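Local coordinates for protein orotidine 5'-phosphate decarboxylase (Pyrococcus horikoshii, PDB 2CZD) that probably catalyses the decarboxylation of orotidine 5'-monophosphate to UMP, the last step of de novo UMP biosynthesis, as a homodimer, at residues B[18-32]-B[46-60]. Residues are numbered along the deposited sequence; the frame is centred on the assembly and turned at random.
Sequences AKSVKDYISMIKVNW and LKEETGVEIIADLKL
Ile28 and Val30 pair with Glu53, Ile55 and Asp57 through four backbone hydrogen bonds, a worked example of how neighbouring parallel strands build a barrel wall. Ile28 N donates to Glu53 O and Ile28 O accepts from Ile55 N (2.8 Å); Val30 repeats the pattern with Ile55 O and Asp57 N. The axes of strands 27-31 and 53-60 diverge by 26°. At the N-terminal start of the pairing, a water bridges Ser26 O and Glu53 N.

Side chains alternate between the two faces of the sheet. On the face bearing Ile28 and Val30, the strand meets helix 41-50, where Val30 CG1 touches Leu46 CD1 tip to tip (3.7 Å); Ile28 lies across Val52, just past the helix, at about a right angle. Thr50 OG1 donates to Leu46 O and, in an ST turn, accepts from Val52 N where the chain leaves the helix. Lys22, fully extended, slides its CG past Val52 CG2 (3.5 Å) and brings NZ to Thr50 O in a weak bond. On the other face, Met27 SD lies against Ile55 CD1 (3.5 Å).

Where strand 27-31 gives way to the next helix, Leu58 CD2 sits over the six-membered ring of Trp32, 3.8 Å from its centroid, a CH-pi contact. A water in the plane of the ring links Trp32 NE1 to Leu58 O, and Trp32 also stacks on Trp32 of the second subunit.

Charged groups gather at the C-terminal ends of the two strands. With CG anti to the backbone N (chi1 -180°) and the chain bent further out, Lys29 brings NZ to the anti lone pair of Asp57 OD2 (2.8 Å). Lys59 NZ meets Asp57 OD1 (2.9 Å) on the syn side and also pairs with Asp62 of the second subunit. This substrate-binding network, including the proton donor Lys59, crowns strands two and three of a TIM barrel, the fold of OMP decarboxylases.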
ATOM      1  N   ALA B  18      -5.351  12.751 -20.726  1.00 16.00           N
ATOM      2  CA  ALA B  18      -5.548  11.367 -21.142  1.00 18.35           C
ATOM      3  C   ALA B  18      -6.322  11.278 -22.457  1.00 17.71           C
ATOM      4  O   ALA B  18      -5.995  10.475 -23.327  1.00 19.23           O
ATOM      5  CB  ALA B  18      -6.272  10.577 -20.034  1.00 15.91           C
ATOM      6  N   LYS B  19      -7.349  12.109 -22.605  1.00 20.51           N
ATOM      7  CA  LYS B  19      -8.141  12.091 -23.825  1.00 19.51           C
ATOM      8  C   LYS B  19      -7.307  12.520 -25.026  1.00 20.77           C
ATOM      9  O   LYS B  19      -7.450  11.979 -26.124  1.00 18.04           O
ATOM     10  CB  LYS B  19      -9.354  13.023 -23.680  1.00 22.24           C
ATOM     11  CG  LYS B  19     -10.412  12.803 -24.750  1.00 30.89           C
ATOM     12  CD  LYS B  19      -9.979  13.344 -26.117  1.00 32.68           C
ATOM     13  CE  LYS B  19     -10.562  12.504 -27.248  1.00 33.33           C
ATOM     14  NZ  LYS B  19     -10.005  11.100 -27.204  1.00 29.04           N
ATOM     15  N   SER B  20      -6.426  13.485 -24.809  1.00 19.62           N
ATOM     16  CA  SER B  20      -5.600  13.993 -25.897  1.00 20.94           C
ATOM     17  C   SER B  20      -4.553  13.006 -26.395  1.00 19.14           C
ATOM     18  O   SER B  20      -4.210  12.995 -27.577  1.00 17.90           O
ATOM     19  CB  SER B  20      -4.908  15.288 -25.468  1.00 20.65           C
ATOM     20  OG  SER B  20      -4.161  15.831 -26.540  1.00 28.22           O
ATOM     21  N   VAL B  21      -4.037  12.167 -25.506  1.00 16.77           N
ATOM     22  CA  VAL B  21      -3.007  11.222 -25.926  1.00 15.93           C
ATOM     23  C   VAL B  21      -3.512   9.801 -26.176  1.00 15.09           C
ATOM     24  O   VAL B  21      -2.743   8.931 -26.564  1.00 15.10           O
ATOM     25  CB  VAL B  21      -1.872  11.151 -24.876  1.00 16.76           C
ATOM     26  CG1 VAL B  21      -1.326  12.560 -24.581  1.00 17.41           C
ATOM     27  CG2 VAL B  21      -2.388  10.480 -23.601  1.00 16.38           C
ATOM     28  N   LYS B  22      -4.814   9.581 -25.975  1.00 16.90           N
ATOM     29  CA  LYS B  22      -5.404   8.256 -26.156  1.00 17.94           C
ATOM     30  C   LYS B  22      -4.930   7.482 -27.380  1.00 17.41           C
ATOM     31  O   LYS B  22      -4.693   6.275 -27.303  1.00 18.81           O
ATOM     32  CB  LYS B  22      -6.930   8.367 -26.209  1.00 20.34           C
ATOM     33  CG  LYS B  22      -7.611   7.038 -26.490  1.00 23.18           C
ATOM     34  CD  LYS B  22      -9.116   7.188 -26.481  1.00 24.97           C
ATOM     35  CE  LYS B  22      -9.796   5.873 -26.854  1.00 28.61           C
ATOM     36  NZ  LYS B  22     -11.277   6.055 -26.932  1.00 28.83           N
ATOM     37  N   ASP B  23      -4.806   8.163 -28.518  1.00 18.13           N
ATOM     38  CA  ASP B  23      -4.387   7.501 -29.749  1.00 18.50           C
ATOM     39  C   ASP B  23      -3.026   6.813 -29.679  1.00 18.13           C
ATOM     40  O   ASP B  23      -2.774   5.839 -30.398  1.00 16.74           O
ATOM     41  CB  ASP B  23      -4.377   8.507 -30.914  1.00 19.76           C
ATOM     42  CG  ASP B  23      -5.783   8.932 -31.339  1.00 28.03           C
ATOM     43  OD1 ASP B  23      -5.895   9.832 -32.194  1.00 30.76           O
ATOM     44  OD2 ASP B  23      -6.777   8.372 -30.830  1.00 30.72           O
ATOM     45  N   TYR B  24      -2.158   7.302 -28.799  1.00 18.51           N
ATOM     46  CA  TYR B  24      -0.827   6.738 -28.708  1.00 17.72           C
ATOM     47  C   TYR B  24      -0.456   5.993 -27.441  1.00 16.58           C
ATOM     48  O   TYR B  24       0.720   5.722 -27.238  1.00 15.91           O
ATOM     49  CB  TYR B  24       0.213   7.833 -28.963  1.00 17.76           C
ATOM     50  CG  TYR B  24       0.026   8.504 -30.299  1.00 19.79           C
ATOM     51  CD1 TYR B  24      -0.588   9.746 -30.390  1.00 22.82           C
ATOM     52  CD2 TYR B  24       0.425   7.877 -31.472  1.00 22.92           C
ATOM     53  CE1 TYR B  24      -0.803  10.355 -31.625  1.00 24.22           C
ATOM     54  CE2 TYR B  24       0.211   8.474 -32.717  1.00 25.79           C
ATOM     55  CZ  TYR B  24      -0.402   9.714 -32.783  1.00 26.30           C
ATOM     56  OH  TYR B  24      -0.619  10.316 -34.011  1.00 29.51           O
ATOM     57  N   ILE B  25      -1.439   5.652 -26.605  1.00 16.47           N
ATOM     58  CA  ILE B  25      -1.156   4.919 -25.367  1.00 13.08           C
ATOM     59  C   ILE B  25      -2.067   3.700 -25.261  1.00 13.80           C
ATOM     60  O   ILE B  25      -3.155   3.668 -25.846  1.00 15.96           O
ATOM     61  CB  ILE B  25      -1.336   5.816 -24.121  1.00 13.97           C
ATOM     62  CG1 ILE B  25      -2.782   6.296 -24.020  1.00 12.93           C
ATOM     63  CG2 ILE B  25      -0.425   7.041 -24.227  1.00 13.49           C
ATOM     64  CD1 ILE B  25      -3.120   6.889 -22.642  1.00 14.92           C
ATOM     65  N   SER B  26      -1.606   2.693 -24.532  1.00 11.83           N
ATOM     66  CA  SER B  26      -2.375   1.468 -24.354  1.00 11.13           C
ATOM     67  C   SER B  26      -3.080   1.379 -23.009  1.00 12.26           C
ATOM     68  O   SER B  26      -4.103   0.678 -22.874  1.00 14.74           O
ATOM     69  CB  SER B  26      -1.465   0.259 -24.527  1.00 14.76           C
ATOM     70  OG  SER B  26      -0.893   0.276 -25.822  1.00 19.34           O
ATOM     71  N   MET B  27      -2.539   2.075 -22.009  1.00 10.36           N
ATOM     72  CA  MET B  27      -3.142   2.076 -20.676  1.00 12.37           C
ATOM     73  C   MET B  27      -2.793   3.347 -19.930  1.00  9.02           C
ATOM     74  O   MET B  27      -1.813   4.010 -20.245  1.00 10.10           O
ATOM     75  CB  MET B  27      -2.632   0.892 -19.849  1.00 15.73           C
ATOM     76  CG  MET B  27      -2.937  -0.457 -20.467  1.00 19.46           C
ATOM     77  SD  MET B  27      -2.558  -1.771 -19.316  1.00 21.14           S
ATOM     78  CE  MET B  27      -2.422  -3.200 -20.438  1.00 14.97           C
ATOM     79  N   ILE B  28      -3.606   3.658 -18.924  1.00  9.50           N
ATOM     80  CA  ILE B  28      -3.388   4.798 -18.055  1.00 10.39           C
ATOM     81  C   ILE B  28      -3.131   4.180 -16.689  1.00 11.34           C
ATOM     82  O   ILE B  28      -3.860   3.275 -16.264  1.00 12.05           O
ATOM     83  CB  ILE B  28      -4.640   5.679 -17.949  1.00 12.43           C
ATOM     84  CG1 ILE B  28      -4.967   6.269 -19.324  1.00 15.74           C
ATOM     85  CG2 ILE B  28      -4.423   6.768 -16.914  1.00 18.01           C
ATOM     86  CD1 ILE B  28      -6.359   6.891 -19.398  1.00 13.86           C
ATOM     87  N   LYS B  29      -2.082   4.635 -16.023  1.00  8.65           N
ATOM     88  CA  LYS B  29      -1.765   4.138 -14.683  1.00  8.59           C
ATOM     89  C   LYS B  29      -2.034   5.246 -13.657  1.00 11.01           C
ATOM     90  O   LYS B  29      -1.558   6.384 -13.805  1.00  9.47           O
ATOM     91  CB  LYS B  29      -0.292   3.699 -14.612  1.00  8.55           C
ATOM     92  CG  LYS B  29       0.127   3.156 -13.231  1.00  7.83           C
ATOM     93  CD  LYS B  29       1.568   2.657 -13.296  1.00  7.51           C
ATOM     94  CE  LYS B  29       2.591   3.809 -13.242  1.00  9.48           C
ATOM     95  NZ  LYS B  29       2.565   4.520 -11.925  1.00 11.35           N
ATOM     96  N   VAL B  30      -2.802   4.920 -12.624  1.00  8.75           N
ATOM     97  CA  VAL B  30      -3.116   5.894 -11.586  1.00  8.52           C
ATOM     98  C   VAL B  30      -2.524   5.419 -10.262  1.00 11.04           C
ATOM     99  O   VAL B  30      -2.317   4.222 -10.060  1.00 11.74           O
ATOM    100  CB  VAL B  30      -4.645   6.112 -11.441  1.00 12.22           C
ATOM    101  CG1 VAL B  30      -5.227   6.606 -12.776  1.00 13.95           C
ATOM    102  CG2 VAL B  30      -5.326   4.822 -10.998  1.00 12.95           C
ATOM    103  N   ASN B  31      -2.235   6.351  -9.364  1.00 11.91           N
ATOM    104  CA  ASN B  31      -1.649   5.971  -8.076  1.00 12.29           C
ATOM    105  C   ASN B  31      -2.486   6.420  -6.877  1.00 10.53           C
ATOM    106  O   ASN B  31      -3.557   6.994  -7.047  1.00 10.77           O
ATOM    107  CB  ASN B  31      -0.224   6.522  -7.973  1.00 12.85           C
ATOM    108  CG  ASN B  31      -0.167   8.032  -8.104  1.00 13.37           C
ATOM    109  OD1 ASN B  31      -1.174   8.718  -7.990  1.00 15.23           O
ATOM    110  ND2 ASN B  31       1.031   8.556  -8.319  1.00 16.74           N
ATOM    111  N   TRP B  32      -2.030   6.119  -5.662  1.00  9.43           N
ATOM    112  CA  TRP B  32      -2.795   6.536  -4.488  1.00  9.42           C
ATOM    113  C   TRP B  32      -2.965   8.069  -4.389  1.00 10.21           C
ATOM    114  O   TRP B  32      -4.047   8.549  -4.061  1.00 10.66           O
ATOM    115  CB  TRP B  32      -2.157   5.985  -3.191  1.00  8.79           C
ATOM    116  CG  TRP B  32      -2.458   4.518  -2.878  1.00 10.99           C
ATOM    117  CD1 TRP B  32      -1.536   3.543  -2.616  1.00 12.81           C
ATOM    118  CD2 TRP B  32      -3.744   3.917  -2.659  1.00 11.65           C
ATOM    119  NE1 TRP B  32      -2.164   2.378  -2.242  1.00 13.96           N
ATOM    120  CE2 TRP B  32      -3.517   2.575  -2.255  1.00 12.12           C
ATOM    121  CE3 TRP B  32      -5.060   4.377  -2.757  1.00 10.91           C
ATOM    122  CZ2 TRP B  32      -4.555   1.696  -1.948  1.00 13.83           C
ATOM    123  CZ3 TRP B  32      -6.110   3.491  -2.446  1.00 14.27           C
ATOM    124  CH2 TRP B  32      -5.839   2.163  -2.045  1.00 14.13           C
ATOM    125  N   LEU B  46     -12.334   8.445 -15.665  1.00 20.67           N
ATOM    126  CA  LEU B  46     -11.341   8.184 -16.695  1.00 19.13           C
ATOM    127  C   LEU B  46     -11.818   7.068 -17.627  1.00 18.31           C
ATOM    128  O   LEU B  46     -11.702   7.184 -18.852  1.00 17.26           O
ATOM    129  CB  LEU B  46      -9.990   7.802 -16.061  1.00 18.80           C
ATOM    130  CG  LEU B  46      -9.128   8.923 -15.451  1.00 17.15           C
ATOM    131  CD1 LEU B  46      -8.032   8.320 -14.561  1.00 20.67           C
ATOM    132  CD2 LEU B  46      -8.525   9.780 -16.566  1.00 22.46           C
ATOM    133  N   LYS B  47     -12.381   6.003 -17.067  1.00 17.32           N
ATOM    134  CA  LYS B  47     -12.849   4.904 -17.903  1.00 17.54           C
ATOM    135  C   LYS B  47     -13.968   5.370 -18.840  1.00 20.03           C
ATOM    136  O   LYS B  47     -13.969   5.035 -20.021  1.00 20.12           O
ATOM    137  CB  LYS B  47     -13.353   3.734 -17.039  1.00 21.08           C
ATOM    138  CG  LYS B  47     -13.894   2.550 -17.835  1.00 23.81           C
ATOM    139  CD  LYS B  47     -12.876   2.052 -18.879  1.00 27.43           C
ATOM    140  CE  LYS B  47     -11.597   1.480 -18.244  1.00 28.83           C
ATOM    141  NZ  LYS B  47     -11.860   0.186 -17.542  1.00 25.40           N
ATOM    142  N   GLU B  48     -14.914   6.139 -18.309  1.00 21.36           N
ATOM    143  CA  GLU B  48     -16.030   6.616 -19.121  1.00 21.56           C
ATOM    144  C   GLU B  48     -15.599   7.639 -20.170  1.00 24.03           C
ATOM    145  O   GLU B  48     -16.090   7.626 -21.306  1.00 24.00           O
ATOM    146  CB  GLU B  48     -17.104   7.225 -18.218  1.00 22.98           C
ATOM    147  CG  GLU B  48     -17.813   6.211 -17.317  1.00 25.92           C
ATOM    148  CD  GLU B  48     -18.729   5.277 -18.091  1.00 29.15           C
ATOM    149  OE1 GLU B  48     -19.482   5.765 -18.967  1.00 29.37           O
ATOM    150  OE2 GLU B  48     -18.701   4.058 -17.815  1.00 29.09           O
ATOM    151  N   GLU B  49     -14.677   8.513 -19.791  1.00 22.78           N
ATOM    152  CA  GLU B  49     -14.191   9.570 -20.680  1.00 24.77           C
ATOM    153  C   GLU B  49     -13.225   9.151 -21.783  1.00 26.90           C
ATOM    154  O   GLU B  49     -13.251   9.726 -22.870  1.00 29.47           O
ATOM    155  CB  GLU B  49     -13.517  10.672 -19.857  1.00 26.95           C
ATOM    156  CG  GLU B  49     -14.469  11.524 -19.040  1.00 29.40           C
ATOM    157  CD  GLU B  49     -15.311  12.418 -19.916  1.00 32.48           C
ATOM    158  OE1 GLU B  49     -14.718  13.215 -20.680  1.00 35.58           O
ATOM    159  OE2 GLU B  49     -16.555  12.318 -19.854  1.00 36.97           O
ATOM    160  N   THR B  50     -12.386   8.148 -21.519  1.00 24.98           N
ATOM    161  CA  THR B  50     -11.372   7.721 -22.484  1.00 23.80           C
ATOM    162  C   THR B  50     -11.484   6.314 -23.070  1.00 21.62           C
ATOM    163  O   THR B  50     -10.938   6.051 -24.143  1.00 25.15           O
ATOM    164  CB  THR B  50      -9.967   7.796 -21.864  1.00 24.00           C
ATOM    165  OG1 THR B  50      -9.783   6.665 -20.997  1.00 21.93           O
ATOM    166  CG2 THR B  50      -9.802   9.066 -21.050  1.00 25.17           C
ATOM    167  N   GLY B  51     -12.147   5.404 -22.368  1.00 21.14           N
ATOM    168  CA  GLY B  51     -12.260   4.045 -22.873  1.00 22.43           C
ATOM    169  C   GLY B  51     -10.907   3.339 -22.908  1.00 20.58           C
ATOM    170  O   GLY B  51     -10.757   2.286 -23.540  1.00 21.61           O
ATOM    171  N   VAL B  52      -9.922   3.923 -22.230  1.00 19.92           N
ATOM    172  CA  VAL B  52      -8.572   3.354 -22.171  1.00 16.24           C
ATOM    173  C   VAL B  52      -8.451   2.491 -20.908  1.00 18.23           C
ATOM    174  O   VAL B  52      -8.993   2.855 -19.861  1.00 16.54           O
ATOM    175  CB  VAL B  52      -7.507   4.458 -22.110  1.00 17.03           C
ATOM    176  CG1 VAL B  52      -6.124   3.837 -21.999  1.00 16.26           C
ATOM    177  CG2 VAL B  52      -7.566   5.311 -23.392  1.00 19.69           C
ATOM    178  N   GLU B  53      -7.758   1.359 -21.011  1.00 14.18           N
ATOM    179  CA  GLU B  53      -7.591   0.467 -19.857  1.00 14.08           C
ATOM    180  C   GLU B  53      -6.837   1.168 -18.739  1.00 12.73           C
ATOM    181  O   GLU B  53      -5.959   1.990 -18.987  1.00 12.17           O
ATOM    182  CB  GLU B  53      -6.862  -0.815 -20.269  1.00 15.01           C
ATOM    183  CG  GLU B  53      -7.795  -1.815 -20.956  1.00 17.03           C
ATOM    184  CD  GLU B  53      -7.118  -3.113 -21.323  1.00 20.44           C
ATOM    185  OE1 GLU B  53      -7.830  -4.015 -21.815  1.00 25.58           O
ATOM    186  OE2 GLU B  53      -5.889  -3.243 -21.130  1.00 21.04           O
ATOM    187  N   ILE B  54      -7.191   0.828 -17.500  1.00 10.48           N
ATOM    188  CA  ILE B  54      -6.580   1.452 -16.331  1.00  8.51           C
ATOM    189  C   ILE B  54      -5.837   0.515 -15.400  1.00  7.21           C
ATOM    190  O   ILE B  54      -6.336  -0.558 -15.047  1.00  9.82           O
ATOM    191  CB  ILE B  54      -7.661   2.196 -15.496  1.00  8.50           C
ATOM    192  CG1 ILE B  54      -8.291   3.306 -16.347  1.00 11.48           C
ATOM    193  CG2 ILE B  54      -7.050   2.788 -14.231  1.00 11.73           C
ATOM    194  CD1 ILE B  54      -9.512   3.928 -15.705  1.00 15.56           C
ATOM    195  N   ILE B  55      -4.621   0.910 -15.050  1.00  7.85           N
ATOM    196  CA  ILE B  55      -3.831   0.169 -14.079  1.00  7.16           C
ATOM    197  C   ILE B  55      -3.839   0.981 -12.784  1.00  7.10           C
ATOM    198  O   ILE B  55      -3.502   2.168 -12.791  1.00  8.81           O
ATOM    199  CB  ILE B  55      -2.357   0.027 -14.499  1.00  7.34           C
ATOM    200  CG1 ILE B  55      -2.246  -0.818 -15.757  1.00 10.04           C
ATOM    201  CG2 ILE B  55      -1.543  -0.650 -13.352  1.00 10.04           C
ATOM    202  CD1 ILE B  55      -0.844  -0.712 -16.431  1.00 11.11           C
ATOM    203  N   ALA B  56      -4.216   0.356 -11.669  1.00  7.57           N
ATOM    204  CA  ALA B  56      -4.186   1.039 -10.374  1.00  7.40           C
ATOM    205  C   ALA B  56      -2.885   0.603  -9.693  1.00  7.31           C
ATOM    206  O   ALA B  56      -2.760  -0.550  -9.242  1.00  8.84           O
ATOM    207  CB  ALA B  56      -5.410   0.652  -9.525  1.00  9.88           C
ATOM    208  N   ASP B  57      -1.917   1.519  -9.676  1.00  7.88           N
ATOM    209  CA  ASP B  57      -0.583   1.282  -9.125  1.00  6.93           C
ATOM    210  C   ASP B  57      -0.677   1.492  -7.621  1.00  8.94           C
ATOM    211  O   ASP B  57      -0.253   2.524  -7.087  1.00  9.97           O
ATOM    212  CB  ASP B  57       0.419   2.267  -9.755  1.00  9.34           C
ATOM    213  CG  ASP B  57       1.855   1.949  -9.394  1.00 12.54           C
ATOM    214  OD1 ASP B  57       2.069   1.094  -8.514  1.00 10.30           O
ATOM    215  OD2 ASP B  57       2.776   2.563  -9.973  1.00 15.11           O
ATOM    216  N   LEU B  58      -1.261   0.505  -6.955  1.00  8.08           N
ATOM    217  CA  LEU B  58      -1.430   0.595  -5.499  1.00  9.95           C
ATOM    218  C   LEU B  58      -0.334  -0.103  -4.700  1.00  9.38           C
ATOM    219  O   LEU B  58      -0.103   0.255  -3.543  1.00 10.41           O
ATOM    220  CB  LEU B  58      -2.777   0.005  -5.096  1.00 11.35           C
ATOM    221  CG  LEU B  58      -3.970   0.478  -5.927  1.00 12.39           C
ATOM    222  CD1 LEU B  58      -5.251  -0.139  -5.347  1.00 14.86           C
ATOM    223  CD2 LEU B  58      -4.046   1.997  -5.915  1.00 12.40           C
ATOM    224  N   LYS B  59       0.346  -1.070  -5.321  1.00  7.95           N
ATOM    225  CA  LYS B  59       1.387  -1.874  -4.654  1.00  8.50           C
ATOM    226  C   LYS B  59       0.810  -2.396  -3.346  1.00  8.20           C
ATOM    227  O   LYS B  59       1.383  -2.223  -2.259  1.00  9.35           O
ATOM    228  CB  LYS B  59       2.663  -1.064  -4.420  1.00 11.30           C
ATOM    229  CG  LYS B  59       3.339  -0.660  -5.729  1.00  8.77           C
ATOM    230  CD  LYS B  59       4.760  -0.127  -5.516  1.00 12.08           C
ATOM    231  CE  LYS B  59       5.424   0.344  -6.824  1.00 11.96           C
ATOM    232  NZ  LYS B  59       4.718   1.523  -7.435  1.00 13.47           N
ATOM    233  N   LEU B  60      -0.342  -3.053  -3.470  1.00  7.13           N
ATOM    234  CA  LEU B  60      -1.030  -3.579  -2.288  1.00  8.97           C
ATOM    235  C   LEU B  60      -0.123  -4.528  -1.517  1.00  8.29           C
ATOM    236  O   LEU B  60       0.544  -5.400  -2.100  1.00  8.55           O
ATOM    237  CB  LEU B  60      -2.337  -4.280  -2.659  1.00  7.80           C
ATOM    238  CG  LEU B  60      -3.437  -3.364  -3.234  1.00  7.94           C
ATOM    239  CD1 LEU B  60      -4.697  -4.224  -3.472  1.00  8.38           C
ATOM    240  CD2 LEU B  60      -3.717  -2.168  -2.309  1.00 11.17           C
TER
HETATM  241  O   HOH W   1      -6.753   0.670 -23.625  1.00 19.30           O
HETATM  242  O   HOH W   2      -4.436  -2.103 -23.293  1.00 25.32           O
HETATM  243  O   HOH W   3       0.497   4.698  -5.147  1.00 17.04           O
HETATM  244  O   HOH W   4      -1.056   0.010  -0.881  1.00 26.38           O